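Local coordinates for flavodoxin (Bacillus cereus, PDB 6GAQ), which binds flavin mononucleotide and transfers electrons, probably serving as a low-potential electron donor to a number of redox enzymes, at residues A[11-16]-A[40-45]; A[30-35]-A[146-151]. All coordinates share one frame; numbering follows the deposited sequence.

Overall arrangement
Contact 1 lies inside the parallel flavodoxin sheet, whose strand order is 2-1-3-4-5, and contact 2 joins two helices on the face that carries Ile-11 and Val-40. Helix 21-35 links them: it connects strand 11-16 to the edge strand 40-44, one of two, and its C-terminal end packs against helix 137-152 in contact 2. Their centres lie 13 Å apart, yet they touch, Val-40 CG2 reaching Leu-33 CB at 3.5 Å. The chemistry differs: five backbone hydrogen bonds hold contact 1, which joins a wholly buried strand to a more exposed edge strand, whereas contact 2 has none and is a smaller, buried, mainly apolar seam away from the flavin.

Contact 1 of 2, residues A[11-16]-A[40-45]; sequences ILIAYA and VVLQEM
Ile-13 and Tyr-15 carry much of the pairing between strands 11-16 and 40-44, the first and second strands of a right-handed beta-alpha-beta unit of the flavodoxin fold. The strands are parallel with a modest twist, and in the middle of the register Ile-13 CA lies 4.9 Å from Leu-42 CA.

The backbone bonds alternate between the strands. Val-41 is gripped by Ile-11 O through its N and gives its own O to Ile-13 N at 2.8 Å. Gln-43 N meets Ile-13 O almost straight, with 176° at the hydrogen, and Gln-43 O receives Tyr-15 N. The series ends less regularly: Met-45 N reaches Tyr-15 O at 3.1 Å from above the carbonyl plane, where the second strand has already ended.

Apolar contacts line the face of Ile-11, Ile-13, Val-40 and Leu-42, which helix 21-35 covers. Ile-13 straddles two partners: its CD1 lies 3.7 Å from Val-40 CG1, and its CG2 lies 3.8 Å from Leu-42 CD1. On the face of Leu-12 and Ala-14, Met-45 SD lies 3.6 Å from Ala-16 CB and its CE is near Ala-14 O; Met-45 also touches Phe-78 of helix 73-81.

Tyr-15 sits close to the FMN-binding residues Ser-17 and Thr-22. With CG between the backbone N and the carbonyl carbon (chi1 71°), its ring swings back over the second strand and lies obliquely by the Gln-43 carbonyl, Tyr-15 CD2 being 3.2 Å from Gln-43 O, with Leu-42 CG near CE2. Farther out, Tyr-15 OH lies 3.9 Å from Glu-44 CG, and the ring and carboxylate planes are 33° apart.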
loop_
_atom_site.group_PDB
_atom_site.type_symbol
_atom_site.label_atom_id
_atom_site.label_comp_id
_atom_site.label_asym_id
_atom_site.label_seq_id
_atom_site.Cartn_x
_atom_site.Cartn_y
_atom_site.Cartn_z
ATOM N N ILE A 11 5.218 1.666 11.596
ATOM C CA ILE A 11 4.652 1.670 10.252
ATOM C C ILE A 11 4.725 0.265 9.674
ATOM O O ILE A 11 5.753 -0.413 9.784
ATOM C CB ILE A 11 5.372 2.681 9.338
ATOM C CG1 ILE A 11 5.228 4.097 9.900
ATOM C CG2 ILE A 11 4.811 2.620 7.925
ATOM C CD1 ILE A 11 5.794 5.175 9.001
ATOM N N LEU A 12 3.627 -0.170 9.059
ATOM C CA LEU A 12 3.532 -1.483 8.437
ATOM C C LEU A 12 3.296 -1.328 6.942
ATOM O O LEU A 12 2.470 -0.514 6.515
ATOM C CB LEU A 12 2.403 -2.309 9.062
ATOM C CG LEU A 12 1.736 -3.367 8.177
ATOM C CD1 LEU A 12 2.643 -4.576 7.994
ATOM C CD2 LEU A 12 0.392 -3.781 8.754
ATOM N N ILE A 13 4.023 -2.113 6.152
ATOM C CA ILE A 13 3.865 -2.147 4.703
ATOM C C ILE A 13 3.386 -3.548 4.343
ATOM O O ILE A 13 4.177 -4.498 4.318
ATOM C CB ILE A 13 5.162 -1.794 3.965
ATOM C CG1 ILE A 13 5.642 -0.399 4.366
ATOM C CG2 ILE A 13 4.954 -1.870 2.460
ATOM C CD1 ILE A 13 6.998 -0.041 3.806
ATOM N N ALA A 14 2.092 -3.682 4.069
ATOM C CA ALA A 14 1.503 -4.940 3.630
ATOM C C ALA A 14 1.242 -4.855 2.132
ATOM O O ALA A 14 0.515 -3.967 1.676
ATOM C CB ALA A 14 0.210 -5.239 4.390
ATOM N N TYR A 15 1.836 -5.771 1.369
ATOM C CA TYR A 15 1.782 -5.708 -0.082
ATOM C C TYR A 15 1.350 -7.045 -0.668
ATOM O O TYR A 15 1.621 -8.109 -0.105
ATOM C CB TYR A 15 3.140 -5.293 -0.679
ATOM C CG TYR A 15 4.222 -6.347 -0.574
ATOM C CD1 TYR A 15 4.441 -7.253 -1.605
ATOM C CD2 TYR A 15 5.032 -6.428 0.551
ATOM C CE1 TYR A 15 5.428 -8.216 -1.513
ATOM C CE2 TYR A 15 6.023 -7.387 0.652
ATOM C CZ TYR A 15 6.218 -8.278 -0.384
ATOM O OH TYR A 15 7.203 -9.233 -0.291
ATOM N N ALA A 16 0.674 -6.970 -1.813
ATOM C CA ALA A 16 0.313 -8.134 -2.614
ATOM C C ALA A 16 1.052 -8.026 -3.940
ATOM O O ALA A 16 0.804 -7.100 -4.720
ATOM C CB ALA A 16 -1.196 -8.211 -2.833
ATOM N N VAL A 40 9.809 -0.094 10.634
ATOM C CA VAL A 40 9.120 -0.420 9.390
ATOM C C VAL A 40 9.117 -1.933 9.216
ATOM O O VAL A 40 10.169 -2.548 9.006
ATOM C CB VAL A 40 9.773 0.273 8.187
ATOM C CG1 VAL A 40 8.920 0.098 6.942
ATOM C CG2 VAL A 40 9.998 1.745 8.491
ATOM N N VAL A 41 7.928 -2.532 9.286
ATOM C CA VAL A 41 7.736 -3.961 9.060
ATOM C C VAL A 41 7.198 -4.162 7.651
ATOM O O VAL A 41 6.323 -3.415 7.194
ATOM C CB VAL A 41 6.787 -4.568 10.113
ATOM C CG1 VAL A 41 6.477 -6.026 9.790
ATOM C CG2 VAL A 41 7.391 -4.446 11.504
ATOM N N LEU A 42 7.725 -5.170 6.957
ATOM C CA LEU A 42 7.379 -5.456 5.569
ATOM C C LEU A 42 6.775 -6.851 5.495
ATOM O O LEU A 42 7.455 -7.839 5.796
ATOM C CB LEU A 42 8.619 -5.348 4.676
ATOM C CG LEU A 42 8.464 -5.395 3.157
ATOM C CD1 LEU A 42 8.014 -4.045 2.621
ATOM C CD2 LEU A 42 9.777 -5.817 2.517
ATOM N N GLN A 43 5.507 -6.935 5.092
ATOM C CA GLN A 43 4.782 -8.197 5.096
ATOM C C GLN A 43 3.953 -8.340 3.829
ATOM O O GLN A 43 3.547 -7.349 3.216
ATOM C CB GLN A 43 3.856 -8.312 6.316
ATOM C CG GLN A 43 4.563 -8.595 7.627
ATOM C CD GLN A 43 3.598 -8.973 8.734
ATOM O OE1 GLN A 43 2.385 -9.011 8.531
ATOM N NE2 GLN A 43 4.135 -9.253 9.916
ATOM N N GLU A 44 3.706 -9.589 3.443
ATOM C CA GLU A 44 2.714 -9.887 2.422
ATOM C C GLU A 44 1.329 -9.937 3.055
ATOM O O GLU A 44 1.162 -10.370 4.199
ATOM C CB GLU A 44 3.027 -11.215 1.728
ATOM C CG GLU A 44 4.503 -11.435 1.423
ATOM C CD GLU A 44 4.746 -12.657 0.554
ATOM O OE1 GLU A 44 3.781 -13.146 -0.071
ATOM O OE2 GLU A 44 5.901 -13.130 0.497
ATOM N N MET A 45 0.325 -9.484 2.303
ATOM C CA MET A 45 -1.022 -9.378 2.849
ATOM C C MET A 45 -1.822 -10.667 2.730
ATOM O O MET A 45 -2.854 -10.802 3.398
ATOM C CB MET A 45 -1.787 -8.242 2.165
ATOM C CG MET A 45 -1.972 -8.415 0.671
ATOM S SD MET A 45 -3.165 -7.242 0.001
ATOM C CE MET A 45 -2.660 -5.737 0.830
#

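Contact 2 of 2, residues A[30-35]-A[146-151]; sequences KVSLDA and FAIAFA
Two helices that cover the same face of the flavodoxin sheet, 21-35 and 137-152, meet here near their C-terminal ends, with Ser-32 and Leu-33 turned against Ala-147, Ile-148, Phe-150 and Ala-151. The short segments run in broadly the same direction, 39° apart, and their axes approach to 8.9 Å. Small residues permit that spacing: the nearest CA atoms, those of Ser-32 and Ala-147, are 6.2 Å apart.

At this point Ser-32 CB and Ala-147 CB face each other at 3.6 Å. The hydroxyl extends farther across the gap, for OG stands anti to the backbone N (chi1 166°). It thereby comes over the Ala-147 methyl, with Ser-32 OG to Ala-147 CB at 3.4 Å, and also touches CG1 of Ile-148. These are van der Waals contacts; no hydrogen bond links the two segments.

Leu-33 supplies the second point of contact through a single branch. Its CD2 methyl lies 3.8 Å from Ala-147 O and 4.0 Å from Ala-151 CB, thus bridging successive turns of the partner helix. The same methyl approaches Phe-150 at the ring edge, near the ring plane, with 4.2 Å between Leu-33 CD2 and Phe-150 CD2. The ring therefore meets the leucine with its rim, and no stacking is involved. Together the two segments bury 212 Å², a modest area consistent with contact through so few side chains.

Beneath the helices, Leu-33 and Phe-150 both rest on Ile-11 of strand 11-16 and Ile-60 of strand 58-63. Leu-33 also reaches Val-40 of strand 40-44, while Phe-150 extends to Val-124 of strand 122-131, so the helix pair spans the sheet toward both of its outermost strands.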
loop_
_atom_site.group_PDB
_atom_site.type_symbol
_atom_site.label_atom_id
_atom_site.label_comp_id
_atom_site.label_asym_id
_atom_site.label_seq_id
_atom_site.Cartn_x
_atom_site.Cartn_y
_atom_site.Cartn_z
ATOM N N LYS A 30 10.095 1.199 2.101
ATOM C CA LYS A 30 10.632 0.832 3.408
ATOM C C LYS A 30 11.987 1.481 3.656
ATOM O O LYS A 30 12.254 1.977 4.757
ATOM C CB LYS A 30 10.744 -0.689 3.524
ATOM C CG LYS A 30 11.726 -1.150 4.590
ATOM C CD LYS A 30 11.710 -2.658 4.760
ATOM C CE LYS A 30 12.732 -3.096 5.795
ATOM N NZ LYS A 30 12.618 -2.294 7.045
ATOM N N VAL A 31 12.853 1.489 2.641
ATOM C CA VAL A 31 14.193 2.044 2.805
ATOM C C VAL A 31 14.123 3.535 3.115
ATOM O O VAL A 31 14.855 4.041 3.976
ATOM C CB VAL A 31 15.042 1.753 1.553
ATOM C CG1 VAL A 31 16.266 2.635 1.524
ATOM C CG2 VAL A 31 15.442 0.286 1.519
ATOM N N SER A 32 13.238 4.262 2.426
ATOM C CA SER A 32 13.033 5.673 2.747
ATOM C C SER A 32 12.517 5.835 4.169
ATOM O O SER A 32 13.011 6.674 4.932
ATOM C CB SER A 32 12.058 6.306 1.755
ATOM O OG SER A 32 11.607 7.566 2.221
ATOM N N LEU A 33 11.515 5.037 4.540
ATOM C CA LEU A 33 10.985 5.083 5.895
ATOM C C LEU A 33 11.999 4.609 6.926
ATOM O O LEU A 33 11.843 4.916 8.110
ATOM C CB LEU A 33 9.713 4.242 5.992
ATOM C CG LEU A 33 8.466 4.791 5.300
ATOM C CD1 LEU A 33 7.310 3.815 5.448
ATOM C CD2 LEU A 33 8.101 6.153 5.863
ATOM N N ASP A 34 13.021 3.858 6.507
ATOM C CA ASP A 34 14.090 3.483 7.427
ATOM C C ASP A 34 14.949 4.687 7.790
ATOM O O ASP A 34 15.385 4.822 8.938
ATOM C CB ASP A 34 14.961 2.390 6.810
ATOM C CG ASP A 34 14.331 1.016 6.894
ATOM O OD1 ASP A 34 13.405 0.825 7.711
ATOM O OD2 ASP A 34 14.767 0.125 6.135
ATOM N N ALA A 35 15.207 5.568 6.818
ATOM C CA ALA A 35 16.118 6.688 7.042
ATOM C C ALA A 35 15.599 7.617 8.130
ATOM O O ALA A 35 16.379 8.134 8.939
ATOM C CB ALA A 35 16.338 7.449 5.737
ATOM N N PHE A 146 6.774 9.838 -2.566
ATOM C CA PHE A 146 5.606 9.320 -1.858
ATOM C C PHE A 146 5.958 8.933 -0.427
ATOM O O PHE A 146 5.247 9.293 0.519
ATOM C CB PHE A 146 5.030 8.124 -2.620
ATOM C CG PHE A 146 3.820 7.512 -1.969
ATOM C CD1 PHE A 146 2.556 8.030 -2.201
ATOM C CD2 PHE A 146 3.946 6.413 -1.135
ATOM C CE1 PHE A 146 1.441 7.467 -1.607
ATOM C CE2 PHE A 146 2.836 5.847 -0.537
ATOM C CZ PHE A 146 1.581 6.375 -0.774
ATOM N N ALA A 147 7.060 8.200 -0.249
ATOM C CA ALA A 147 7.429 7.729 1.081
ATOM C C ALA A 147 7.853 8.873 1.994
ATOM O O ALA A 147 7.597 8.826 3.202
ATOM C CB ALA A 147 8.546 6.691 0.978
ATOM N N ILE A 148 8.496 9.904 1.442
ATOM C CA ILE A 148 8.943 11.023 2.266
ATOM C C ILE A 148 7.752 11.841 2.749
ATOM O O ILE A 148 7.701 12.260 3.912
ATOM C CB ILE A 148 9.953 11.886 1.487
ATOM C CG1 ILE A 148 11.308 11.177 1.410
ATOM C CG2 ILE A 148 10.108 13.254 2.135
ATOM C CD1 ILE A 148 12.276 11.812 0.436
ATOM N N ALA A 149 6.773 12.076 1.871
ATOM C CA ALA A 149 5.580 12.815 2.275
ATOM C C ALA A 149 4.812 12.068 3.359
ATOM O O ALA A 149 4.246 12.686 4.268
ATOM C CB ALA A 149 4.685 13.075 1.065
ATOM N N PHE A 150 4.781 10.735 3.276
ATOM C CA PHE A 150 4.164 9.944 4.334
ATOM C C PHE A 150 4.918 10.107 5.646
ATOM O O PHE A 150 4.306 10.206 6.716
ATOM C CB PHE A 150 4.112 8.473 3.923
ATOM C CG PHE A 150 3.298 7.611 4.844
ATOM C CD1 PHE A 150 1.920 7.551 4.722
ATOM C CD2 PHE A 150 3.912 6.852 5.828
ATOM C CE1 PHE A 150 1.168 6.756 5.568
ATOM C CE2 PHE A 150 3.166 6.053 6.674
ATOM C CZ PHE A 150 1.792 6.005 6.544
ATOM N N ALA A 151 6.251 10.143 5.583
ATOM C CA ALA A 151 7.045 10.355 6.788
ATOM C C ALA A 151 6.837 11.752 7.356
ATOM O O ALA A 151 6.904 11.939 8.577
ATOM C CB ALA A 151 8.524 10.115 6.493
#